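Local coordinates for conserved hypothetical protein TM1506 (Thermotoga maritima, PDB 1VK9), which is of unknown function but adopts a cytidine deaminase-like fold, binds zinc and has been described as ADP-ribosylated, at residues I92-L97 with D110-F115; L65-M70 with H86-V91. One frame throughout, in Å; residues are numbered along the deposited sequence.

Contact 1 (I92-L97 with D110-F115); sequences ISKPAL and DEKIPF. With ZN (zinc ion), chain E.
E111 and I92 open the parallel pairing of the end of strand 86-93 with strand 111-113, which follows return strand 107-109 of a beta-alpha-beta unit past a corner; the unit's helix, 94-102, begins inside this contact, and the fold is cytidine deaminase-like. At D110 the chain turns that corner, and OD2 binds a zinc ion shared with H88 NE2 and a water. E111 turns its carbonyl to the other strand and takes the I92 N-H (N to E111 O 3.0 Å). Its carboxylate leads away, with OE2 covalently linked to a bound group of unknown identity. K112 lies on the same side of the sheet as I92. Its extended stem (CG anti to the backbone N, chi1 173°) runs across the L97 branch at roughly a right angle, CG and CD both meeting L97 CD1. I113 continues the strand, giving its N-H to I92 O at 2.9 Å and accepting from K94 N with its own O at 2.8 Å. A chi1 of 60° sets I113 CG1 between backbone N and carbonyl carbon, where it rests against I92 O (3.7 Å) and packs on V91. At P114 the carbonyl oxygen faces the first turn of the helix, with K94 CB 3.6 Å from it and P95 CD also close. S93 is the N-cap of that helix: its OG accepts a weak bond from A96 N and is also hydrogen-bonded to E128. F115 points its CB away from segment 92-97 and its side chain touches M124 and E128; its backbone comes near, F115 CA lying 3.7 Å from S93 CB.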
ATOM      1  N   ILE A  92      -3.745  -9.053  -2.256  1.00 28.35           N
ATOM      2  CA  ILE A  92      -3.771  -7.980  -3.245  1.00 28.33           C
ATOM      3  C   ILE A  92      -4.856  -8.230  -4.289  1.00 29.09           C
ATOM      4  O   ILE A  92      -5.077  -9.369  -4.704  1.00 31.40           O
ATOM      5  CB  ILE A  92      -2.395  -7.873  -3.924  1.00 28.70           C
ATOM      6  CG1 ILE A  92      -2.274  -6.591  -4.728  1.00 28.39           C
ATOM      7  CG2 ILE A  92      -2.112  -9.078  -4.832  1.00 28.98           C
ATOM      8  CD1 ILE A  92      -0.826  -6.211  -5.021  1.00 32.96           C
ATOM      9  N   SER A  93      -5.538  -7.178  -4.725  1.00 28.86           N
ATOM     10  CA  SER A  93      -6.528  -7.337  -5.782  1.00 27.11           C
ATOM     11  C   SER A  93      -5.849  -7.187  -7.125  1.00 27.99           C
ATOM     12  O   SER A  93      -4.809  -6.538  -7.231  1.00 29.80           O
ATOM     13  CB  SER A  93      -7.649  -6.320  -5.642  1.00 26.10           C
ATOM     14  OG  SER A  93      -7.246  -5.067  -6.149  1.00 30.56           O
ATOM     15  N   LYS A  94      -6.445  -7.788  -8.150  1.00 28.41           N
ATOM     16  CA  LYS A  94      -5.922  -7.753  -9.506  1.00 29.49           C
ATOM     17  C   LYS A  94      -5.684  -6.330 -10.037  1.00 30.44           C
ATOM     18  O   LYS A  94      -4.659  -6.107 -10.658  1.00 32.15           O
ATOM     19  CB  LYS A  94      -6.832  -8.544 -10.449  1.00 30.68           C
ATOM     20  CG  LYS A  94      -6.190  -8.965 -11.756  1.00 35.26           C
ATOM     21  CD  LYS A  94      -7.101  -9.933 -12.494  1.00 54.87           C
ATOM     22  CE  LYS A  94      -7.609  -9.345 -13.807  1.00 67.12           C
ATOM     23  NZ  LYS A  94      -8.903  -9.962 -14.177  1.00 68.21           N
ATOM     24  N   PRO A  95      -6.613  -5.385  -9.840  1.00 29.61           N
ATOM     25  CA  PRO A  95      -6.373  -4.004 -10.239  1.00 29.03           C
ATOM     26  C   PRO A  95      -5.114  -3.446  -9.606  1.00 31.05           C
ATOM     27  O   PRO A  95      -4.324  -2.828 -10.316  1.00 32.89           O
ATOM     28  CB  PRO A  95      -7.611  -3.279  -9.725  1.00 29.74           C
ATOM     29  CG  PRO A  95      -8.697  -4.308  -9.781  1.00 28.85           C
ATOM     30  CD  PRO A  95      -7.985  -5.544  -9.310  1.00 31.82           C
ATOM     31  N   ALA A  96      -4.913  -3.689  -8.314  1.00 32.10           N
ATOM     32  CA  ALA A  96      -3.729  -3.195  -7.627  1.00 31.70           C
ATOM     33  C   ALA A  96      -2.470  -3.810  -8.224  1.00 31.46           C
ATOM     34  O   ALA A  96      -1.539  -3.089  -8.585  1.00 36.10           O
ATOM     35  CB  ALA A  96      -3.817  -3.430  -6.117  1.00 30.27           C
ATOM     36  N   LEU A  97      -2.457  -5.119  -8.390  1.00 28.47           N
ATOM     37  CA  LEU A  97      -1.286  -5.789  -8.940  1.00 28.83           C
ATOM     38  C   LEU A  97      -0.929  -5.211 -10.312  1.00 28.87           C
ATOM     39  O   LEU A  97       0.242  -4.959 -10.608  1.00 29.18           O
ATOM     40  CB  LEU A  97      -1.534  -7.309  -9.008  1.00 28.48           C
ATOM     41  CG  LEU A  97      -0.502  -8.292  -9.583  1.00 31.96           C
ATOM     42  CD1 LEU A  97      -0.788  -9.673  -9.033  1.00 37.33           C
ATOM     43  CD2 LEU A  97      -0.554  -8.354 -11.115  1.00 26.99           C
ATOM     44  N   ASP A 110       0.618 -12.673  -0.696  1.00 29.36           N
ATOM     45  CA  ASP A 110       0.346 -14.044  -0.276  1.00 28.18           C
ATOM     46  C   ASP A 110      -0.803 -14.632  -1.096  1.00 29.45           C
ATOM     47  O   ASP A 110      -0.730 -15.776  -1.509  1.00 31.32           O
ATOM     48  CB  ASP A 110       0.109 -14.130   1.235  1.00 24.07           C
ATOM     49  CG  ASP A 110       1.305 -13.611   2.035  1.00 29.65           C
ATOM     50  OD1 ASP A 110       2.456 -13.915   1.629  1.00 28.91           O
ATOM     51  OD2 ASP A 110       1.213 -12.867   3.062  1.00 32.15           O
ATOM     52  N   GLU A 111      -1.840 -13.838  -1.356  1.00 29.14           N
ATOM     53  CA  GLU A 111      -3.022 -14.268  -2.098  1.00 27.47           C
ATOM     54  C   GLU A 111      -3.370 -13.148  -3.067  1.00 27.14           C
ATOM     55  O   GLU A 111      -3.166 -11.978  -2.750  1.00 26.31           O
ATOM     56  CB  GLU A 111      -4.213 -14.550  -1.153  1.00 24.98           C
ATOM     57  CG  GLU A 111      -5.419 -15.114  -1.905  1.00 33.16           C
ATOM     58  CD  GLU A 111      -6.704 -15.342  -1.085  1.00 34.37           C
ATOM     59  OE1 GLU A 111      -6.647 -15.239   0.153  1.00 16.95           O
ATOM     60  OE2 GLU A 111      -7.784 -15.656  -1.696  1.00 28.90           O
ATOM     61  N   LYS A 112      -3.883 -13.506  -4.245  1.00 27.97           N
ATOM     62  CA  LYS A 112      -4.345 -12.529  -5.249  1.00 28.18           C
ATOM     63  C   LYS A 112      -5.844 -12.737  -5.368  1.00 27.25           C
ATOM     64  O   LYS A 112      -6.297 -13.856  -5.259  1.00 29.07           O
ATOM     65  CB  LYS A 112      -3.616 -12.812  -6.555  1.00 28.81           C
ATOM     66  CG  LYS A 112      -3.996 -12.077  -7.810  1.00 34.95           C
ATOM     67  CD  LYS A 112      -3.408 -12.912  -8.975  1.00 51.16           C
ATOM     68  CE  LYS A 112      -3.903 -12.476 -10.351  1.00 62.55           C
ATOM     69  NZ  LYS A 112      -2.828 -12.664 -11.385  1.00 67.94           N
ATOM     70  N   ILE A 113      -6.630 -11.675  -5.512  1.00 26.94           N
ATOM     71  CA  ILE A 113      -8.086 -11.814  -5.710  1.00 26.10           C
ATOM     72  C   ILE A 113      -8.577 -10.864  -6.819  1.00 27.69           C
ATOM     73  O   ILE A 113      -7.934  -9.862  -7.061  1.00 30.18           O
ATOM     74  CB  ILE A 113      -8.841 -11.594  -4.383  1.00 25.44           C
ATOM     75  CG1 ILE A 113      -8.587 -10.188  -3.818  1.00 24.27           C
ATOM     76  CG2 ILE A 113      -8.472 -12.668  -3.385  1.00 18.37           C
ATOM     77  CD1 ILE A 113      -9.585  -9.784  -2.735  1.00 25.24           C
ATOM     78  N   PRO A 114      -9.681 -11.157  -7.507  1.00 29.24           N
ATOM     79  CA  PRO A 114     -10.185 -10.267  -8.585  1.00 30.22           C
ATOM     80  C   PRO A 114     -10.391  -8.789  -8.211  1.00 30.11           C
ATOM     81  O   PRO A 114     -10.033  -7.917  -9.015  1.00 31.16           O
ATOM     82  CB  PRO A 114     -11.524 -10.901  -8.963  1.00 27.45           C
ATOM     83  CG  PRO A 114     -11.285 -12.317  -8.686  1.00 29.94           C
ATOM     84  CD  PRO A 114     -10.526 -12.350  -7.361  1.00 28.17           C
ATOM     85  N   PHE A 115     -10.970  -8.541  -7.032  1.00 29.91           N
ATOM     86  CA  PHE A 115     -11.189  -7.195  -6.477  1.00 29.10           C
ATOM     87  C   PHE A 115     -11.509  -7.263  -4.967  1.00 29.61           C
ATOM     88  O   PHE A 115     -12.071  -8.247  -4.488  1.00 30.27           O
ATOM     89  CB  PHE A 115     -12.303  -6.441  -7.235  1.00 27.65           C
ATOM     90  CG  PHE A 115     -13.603  -7.208  -7.360  1.00 24.27           C
ATOM     91  CD1 PHE A 115     -14.492  -7.315  -6.273  1.00 18.66           C
ATOM     92  CD2 PHE A 115     -13.947  -7.809  -8.561  1.00 18.79           C
ATOM     93  CE1 PHE A 115     -15.688  -8.024  -6.396  1.00 23.95           C
ATOM     94  CE2 PHE A 115     -15.143  -8.537  -8.691  1.00 21.89           C
ATOM     95  CZ  PHE A 115     -16.020  -8.647  -7.606  1.00 20.64           C
TER
HETATM   96 ZN    ZN E 143       2.702 -12.302   4.003  1.00 72.21          ZN
HETATM   97  O   HOH W   1       1.431 -11.247   5.477  1.00 32.46           O

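Contact 2 (L65-M70 with H86-V91). With ZN (zinc ion), chain E.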
ATOM      1  N   LEU A  65       9.935  -0.303   4.063  1.00 31.03           N
ATOM      2  CA  LEU A  65       8.976  -1.203   3.444  1.00 29.51           C
ATOM      3  C   LEU A  65       7.620  -1.050   4.111  1.00 30.14           C
ATOM      4  O   LEU A  65       7.542  -0.672   5.291  1.00 30.19           O
ATOM      5  CB  LEU A  65       9.458  -2.654   3.480  1.00 27.47           C
ATOM      6  CG  LEU A  65       9.683  -3.289   4.832  1.00 24.52           C
ATOM      7  CD1 LEU A  65       8.460  -4.064   5.235  1.00 37.11           C
ATOM      8  CD2 LEU A  65      10.845  -4.206   4.716  1.00 31.34           C
ATOM      9  N   VAL A  66       6.563  -1.332   3.349  1.00 29.26           N
ATOM     10  CA  VAL A  66       5.199  -1.302   3.868  1.00 28.01           C
ATOM     11  C   VAL A  66       4.577  -2.684   3.807  1.00 30.14           C
ATOM     12  O   VAL A  66       4.660  -3.349   2.787  1.00 32.67           O
ATOM     13  CB  VAL A  66       4.315  -0.334   3.056  1.00 28.55           C
ATOM     14  CG1 VAL A  66       2.838  -0.467   3.458  1.00 19.45           C
ATOM     15  CG2 VAL A  66       4.827   1.099   3.192  1.00 19.17           C
ATOM     16  N   ILE A  67       3.958  -3.111   4.905  1.00 32.26           N
ATOM     17  CA  ILE A  67       3.111  -4.306   4.909  1.00 31.01           C
ATOM     18  C   ILE A  67       1.645  -3.917   5.059  1.00 32.26           C
ATOM     19  O   ILE A  67       1.289  -3.094   5.891  1.00 33.58           O
ATOM     20  CB  ILE A  67       3.527  -5.307   6.021  1.00 30.64           C
ATOM     21  CG1 ILE A  67       4.998  -5.702   5.862  1.00 25.15           C
ATOM     22  CG2 ILE A  67       2.605  -6.555   5.992  1.00 23.25           C
ATOM     23  CD1 ILE A  67       5.496  -6.610   6.953  1.00 30.81           C
ATOM     24  N   ASP A  68       0.794  -4.518   4.254  1.00 33.82           N
ATOM     25  CA  ASP A  68      -0.615  -4.189   4.264  1.00 35.38           C
ATOM     26  C   ASP A  68      -1.457  -5.466   4.131  1.00 36.53           C
ATOM     27  O   ASP A  68      -1.110  -6.374   3.380  1.00 37.54           O
ATOM     28  CB  ASP A  68      -0.909  -3.202   3.131  1.00 35.98           C
ATOM     29  CG  ASP A  68      -2.223  -2.479   3.314  1.00 38.48           C
ATOM     30  OD1 ASP A  68      -2.976  -2.827   4.249  1.00 42.28           O
ATOM     31  OD2 ASP A  68      -2.593  -1.555   2.572  1.00 29.70           O
ATOM     32  N   LYS A  69      -2.551  -5.530   4.884  1.00 38.05           N
ATOM     33  CA  LYS A  69      -3.434  -6.702   4.955  1.00 37.02           C
ATOM     34  C   LYS A  69      -4.182  -6.892   3.610  1.00 37.83           C
ATOM     35  O   LYS A  69      -4.337  -8.011   3.107  1.00 39.86           O
ATOM     36  CB  LYS A  69      -4.446  -6.467   6.080  1.00 35.08           C
ATOM     37  CG  LYS A  69      -4.696  -7.592   7.052  1.00 39.36           C
ATOM     38  CD  LYS A  69      -5.778  -7.120   8.040  1.00 46.95           C
ATOM     39  CE  LYS A  69      -5.884  -7.992   9.265  1.00 47.78           C
ATOM     40  NZ  LYS A  69      -6.950  -8.992   9.017  1.00 52.96           N
HETATM   41  N   MSE A  70      -4.632  -5.784   3.030  1.00 35.31           N
HETATM   42  CA  MSE A  70      -5.526  -5.831   1.901  1.00 34.17           C
HETATM   43  C   MSE A  70      -5.192  -4.675   0.967  1.00 33.47           C
HETATM   44  O   MSE A  70      -5.470  -3.518   1.285  1.00 34.66           O
HETATM   45  CB  MSE A  70      -6.969  -5.721   2.412  1.00 35.06           C
HETATM   46  CG  MSE A  70      -8.055  -5.747   1.328  1.00 40.89           C
HETATM   47 SE   MSE A  70      -8.109  -7.450   0.300  1.00 58.61          SE
HETATM   48  CE  MSE A  70      -8.803  -8.808   1.712  1.00 56.44           C
ATOM     49  N   HIS A  86       9.554  -1.537  -0.981  1.00 30.30           N
ATOM     50  CA  HIS A  86       8.798  -2.737  -1.261  1.00 30.27           C
ATOM     51  C   HIS A  86       7.460  -2.685  -0.532  1.00 32.62           C
ATOM     52  O   HIS A  86       7.392  -2.154   0.585  1.00 35.40           O
ATOM     53  CB  HIS A  86       9.613  -3.937  -0.816  1.00 29.54           C
ATOM     54  CG  HIS A  86       8.982  -5.266  -1.101  1.00 30.34           C
ATOM     55  ND1 HIS A  86       9.240  -5.982  -2.249  1.00 30.66           N
ATOM     56  CD2 HIS A  86       8.164  -6.044  -0.351  1.00 33.87           C
ATOM     57  CE1 HIS A  86       8.580  -7.127  -2.213  1.00 29.35           C
ATOM     58  NE2 HIS A  86       7.918  -7.189  -1.072  1.00 32.39           N
ATOM     59  N   ILE A  87       6.401  -3.210  -1.159  1.00 30.05           N
ATOM     60  CA  ILE A  87       5.121  -3.391  -0.487  1.00 27.71           C
ATOM     61  C   ILE A  87       4.842  -4.886  -0.450  1.00 29.80           C
ATOM     62  O   ILE A  87       4.889  -5.555  -1.488  1.00 30.11           O
ATOM     63  CB  ILE A  87       3.999  -2.679  -1.250  1.00 28.27           C
ATOM     64  CG1 ILE A  87       4.316  -1.195  -1.416  1.00 30.67           C
ATOM     65  CG2 ILE A  87       2.657  -2.869  -0.556  1.00 21.07           C
ATOM     66  CD1 ILE A  87       3.577  -0.539  -2.555  1.00 19.85           C
ATOM     67  N   HIS A  88       4.585  -5.419   0.746  1.00 30.21           N
ATOM     68  CA  HIS A  88       4.135  -6.797   0.896  1.00 29.77           C
ATOM     69  C   HIS A  88       2.680  -6.771   1.285  1.00 28.96           C
ATOM     70  O   HIS A  88       2.335  -6.236   2.321  1.00 28.99           O
ATOM     71  CB  HIS A  88       4.915  -7.556   1.970  1.00 30.37           C
ATOM     72  CG  HIS A  88       4.455  -8.974   2.145  1.00 30.34           C
ATOM     73  ND1 HIS A  88       4.644  -9.943   1.183  1.00 31.67           N
ATOM     74  CD2 HIS A  88       3.791  -9.580   3.158  1.00 35.52           C
ATOM     75  CE1 HIS A  88       4.135 -11.089   1.601  1.00 36.88           C
ATOM     76  NE2 HIS A  88       3.613 -10.899   2.799  1.00 42.96           N
ATOM     77  N   ALA A  89       1.841  -7.351   0.438  1.00 28.88           N
ATOM     78  CA  ALA A  89       0.404  -7.397   0.642  1.00 29.05           C
ATOM     79  C   ALA A  89       0.008  -8.814   1.037  1.00 30.45           C
ATOM     80  O   ALA A  89       0.347  -9.774   0.334  1.00 31.52           O
ATOM     81  CB  ALA A  89      -0.312  -6.992  -0.646  1.00 28.90           C
ATOM     82  N   LYS A  90      -0.703  -8.969   2.149  1.00 31.07           N
ATOM     83  CA  LYS A  90      -1.172 -10.301   2.521  1.00 33.29           C
ATOM     84  C   LYS A  90      -2.196 -10.773   1.478  1.00 31.84           C
ATOM     85  O   LYS A  90      -2.157 -11.917   1.036  1.00 32.71           O
ATOM     86  CB  LYS A  90      -1.713 -10.335   3.949  1.00 34.39           C
ATOM     87  CG  LYS A  90      -2.289 -11.681   4.353  1.00 44.94           C
ATOM     88  CD  LYS A  90      -2.621 -11.719   5.833  1.00 58.51           C
ATOM     89  CE  LYS A  90      -3.416 -12.965   6.161  1.00 62.15           C
ATOM     90  NZ  LYS A  90      -2.984 -13.496   7.469  1.00 66.87           N
ATOM     91  N   VAL A  91      -3.086  -9.871   1.075  1.00 30.53           N
ATOM     92  CA  VAL A  91      -3.971 -10.082  -0.061  1.00 29.22           C
ATOM     93  C   VAL A  91      -3.892  -8.842  -0.949  1.00 29.50           C
ATOM     94  O   VAL A  91      -3.984  -7.719  -0.444  1.00 31.13           O
ATOM     95  CB  VAL A  91      -5.463 -10.225   0.361  1.00 27.98           C
ATOM     96  CG1 VAL A  91      -6.328 -10.514  -0.849  1.00 25.66           C
ATOM     97  CG2 VAL A  91      -5.648 -11.287   1.352  1.00 26.89           C
TER
HETATM   98 ZN    ZN E 143       2.702 -12.302   4.003  1.00 72.21          ZN
HETATM   99  O   HOH W   1       1.431 -11.247   5.477  1.00 32.46           O
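V66 and H86 begin the backbone bonding: V66 N reaches H86 O at 3.0 Å, H88 N returns to V66 O, D68 N meets H88 O, and K90 N meets D68 O at 2.9 Å. K69 and K90 then both take helix-like backbone angles, turning the corner together. Pairing resumes with V91 N to K69 O (3.0 Å), more bent, with 141° at the hydrogen and the donor 39° out of the carbonyl plane.

These adjacent parallel strands are joined through helix 73-82, a beta-alpha-beta unit in the central sheet of the cytidine deaminase-like fold. That helix covers the face of V66 and I87, while helix 15-27 lies over that of I67 and H88.

Among the apolar groups, I67 CG2 sits at the edge of the H88 ring, near its plane. Past the corner, the folded selenomethionine M70 lies alongside V91, SE 3.7 Å from V91 CG1.

With CG anti to the backbone N (chi1 180°), the H88 ring stands on I67's side of the sheet and brings NE2 to 2.1 Å from zinc, a zinc-bound water lying in plane at its edge. Held at NE2 by the metal and at ND1 by S108 OG, the ring is fixed in its rotation.

From the N terminus, the chain runs through strand 65-68 and its corner, crosses by helix 73-82 and comes back as strand 86-93, closing contact 2 in the buried middle of the sheet. It goes straight on into helix 94-102, then passes through strand 107-109 and a corner before strand 111-113 closes contact 1 nearer the surface. The two loops are in series, neither nested nor crossed, with strand 86-93 common to both. Where they meet, E111 N approaches K90 O at 3.1 Å, probably a hydrogen bond. One zinc ion, bound from both contacts, bridges them.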